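ABC transporter substrate-binding protein-branched chain amino acid transport (Streptococcus pneumoniae, PDB 4GNR) binds isoleucine and probably delivers branched-chain amino acids to an ABC transporter for uptake by the cell. Local coordinates at residues I221-I225 with S246-F250. Residues are numbered along the deposited sequence; the frame is centred on the assembly and turned at random.
Sequences IDKPI and SNIYF
Asn247 O accepts a hydrogen bond from Ile225 N at 3.0 Å. A weaker CA-H...O contact reaches Asn247 O from Pro224 CA, 3.2 Å away. This pairing opens the parallel strand pair 225-227 and 248-252 in the mixed sheet of one lobe of a periplasmic-binding-protein fold, and illustrates how a side-chain amide can continue a parallel pairing beyond the last backbone bond. The next rung reverses the donor: Tyr249 N reaches Ile225 O at 3.0 Å, and Ile225 bridges Ile248 between the two bonds. Just before the strands begin, the Asn247 carboxamide lies beside the Pro224 ring and sends ND2 to Asp222 O, 2.9 Å away and nearly straight at 173°; the oxygen sits in the amide plane, which should help fix the flip of the group. Pro224 CD packs against the same ND2, while Pro224 CB meets Tyr249 CE1 obliquely at 3.8 Å. Asn247 and Ile248 also form a G1 bulge opposite Met340 of the antiparallel strand 335-341. Arg217 of helix 206-218 hydrogen-bonds the loop carbonyls of Ile221, Lys223 and Ser246. The helix also touches the side chains of Ile225 and Ile248 on their shared sheet face, where a turn about CB-CG1 (chi2 -58°) carries Ile248 CD1 to 4.0 Å from Ile225 CB.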
loop_
_atom_site.group_PDB
_atom_site.type_symbol
_atom_site.label_atom_id
_atom_site.label_comp_id
_atom_site.label_asym_id
_atom_site.label_seq_id
_atom_site.Cartn_x
_atom_site.Cartn_y
_atom_site.Cartn_z
ATOM N N ILE A 221 22.862 16.385 0.139
ATOM C CA ILE A 221 22.951 14.940 0.390
ATOM C C ILE A 221 22.420 14.281 -0.880
ATOM O O ILE A 221 21.242 14.416 -1.210
ATOM C CB ILE A 221 22.121 14.523 1.570
ATOM C CG1 ILE A 221 22.661 15.163 2.849
ATOM C CG2 ILE A 221 22.122 12.993 1.702
ATOM C CD1 ILE A 221 21.749 14.985 4.047
ATOM N N ASP A 222 23.315 13.569 -1.567
ATOM C CA ASP A 222 23.019 12.901 -2.849
ATOM C C ASP A 222 22.918 11.393 -2.828
ATOM O O ASP A 222 22.468 10.782 -3.802
ATOM C CB ASP A 222 24.107 13.290 -3.862
ATOM C CG ASP A 222 24.089 14.741 -4.176
ATOM O OD1 ASP A 222 23.001 15.332 -4.037
ATOM O OD2 ASP A 222 25.144 15.278 -4.571
ATOM N N LYS A 223 23.348 10.787 -1.736
ATOM C CA LYS A 223 23.348 9.333 -1.604
ATOM C C LYS A 223 21.934 8.747 -1.704
ATOM O O LYS A 223 20.930 9.430 -1.483
ATOM C CB LYS A 223 23.996 8.894 -0.285
ATOM C CG LYS A 223 25.532 8.982 -0.230
ATOM C CD LYS A 223 26.239 7.983 -1.191
ATOM C CE LYS A 223 27.735 8.046 -1.139
ATOM N NZ LYS A 223 28.325 7.065 -2.092
ATOM N N PRO A 224 21.849 7.456 -2.061
ATOM C CA PRO A 224 20.540 6.813 -2.173
ATOM C C PRO A 224 19.656 6.975 -0.951
ATOM O O PRO A 224 20.130 6.871 0.181
ATOM C CB PRO A 224 20.917 5.337 -2.361
ATOM C CG PRO A 224 22.225 5.390 -3.117
ATOM C CD PRO A 224 22.949 6.557 -2.463
ATOM N N ILE A 225 18.380 7.251 -1.222
ATOM C CA ILE A 225 17.301 7.317 -0.199
ATOM C C ILE A 225 16.387 6.138 -0.578
ATOM O O ILE A 225 15.922 6.070 -1.720
ATOM C CB ILE A 225 16.604 8.651 -0.117
ATOM C CG1 ILE A 225 17.623 9.702 0.364
ATOM C CG2 ILE A 225 15.407 8.570 0.847
ATOM C CD1 ILE A 225 17.081 11.112 0.338
ATOM N N SER A 246 15.815 11.955 -7.241
ATOM C CA SER A 246 16.859 11.187 -7.920
ATOM C C SER A 246 17.602 10.356 -6.898
ATOM O O SER A 246 17.656 10.693 -5.721
ATOM C CB SER A 246 17.800 12.073 -8.723
ATOM O OG SER A 246 17.069 12.681 -9.779
ATOM N N ASN A 247 18.134 9.242 -7.358
ATOM C CA ASN A 247 18.831 8.280 -6.505
ATOM C C ASN A 247 17.861 7.812 -5.380
ATOM O O ASN A 247 18.219 7.699 -4.212
ATOM C CB ASN A 247 20.115 8.877 -5.966
ATOM C CG ASN A 247 21.261 7.886 -5.944
ATOM O OD1 ASN A 247 21.165 6.800 -6.526
ATOM N ND2 ASN A 247 22.381 8.282 -5.346
ATOM N N ILE A 248 16.623 7.560 -5.794
ATOM C CA ILE A 248 15.547 7.078 -4.926
ATOM C C ILE A 248 15.237 5.621 -5.301
ATOM O O ILE A 248 15.164 5.276 -6.478
ATOM C CB ILE A 248 14.249 7.917 -5.063
ATOM C CG1 ILE A 248 14.492 9.415 -4.894
ATOM C CG2 ILE A 248 13.169 7.424 -4.122
ATOM C CD1 ILE A 248 15.110 9.837 -3.594
ATOM N N TYR A 249 15.068 4.785 -4.287
ATOM C CA TYR A 249 14.744 3.371 -4.474
ATOM C C TYR A 249 13.609 3.036 -3.537
ATOM O O TYR A 249 13.631 3.481 -2.391
ATOM C CB TYR A 249 15.953 2.492 -4.151
ATOM C CG TYR A 249 17.139 2.799 -5.035
ATOM C CD1 TYR A 249 18.000 3.850 -4.718
ATOM C CD2 TYR A 249 17.388 2.064 -6.179
ATOM C CE1 TYR A 249 19.065 4.185 -5.533
ATOM C CE2 TYR A 249 18.466 2.361 -6.998
ATOM C CZ TYR A 249 19.306 3.423 -6.671
ATOM O OH TYR A 249 20.384 3.744 -7.480
ATOM N N PHE A 250 12.623 2.271 -3.989
ATOM C CA PHE A 250 11.532 1.898 -3.074
ATOM C C PHE A 250 10.805 0.644 -3.542
ATOM O O PHE A 250 10.787 0.289 -4.723
ATOM C CB PHE A 250 10.511 3.049 -2.866
ATOM C CG PHE A 250 9.897 3.568 -4.142
ATOM C CD1 PHE A 250 10.502 4.605 -4.835
ATOM C CD2 PHE A 250 8.708 3.050 -4.644
ATOM C CE1 PHE A 250 9.952 5.098 -5.994
ATOM C CE2 PHE A 250 8.157 3.543 -5.811
ATOM C CZ PHE A 250 8.783 4.567 -6.488
#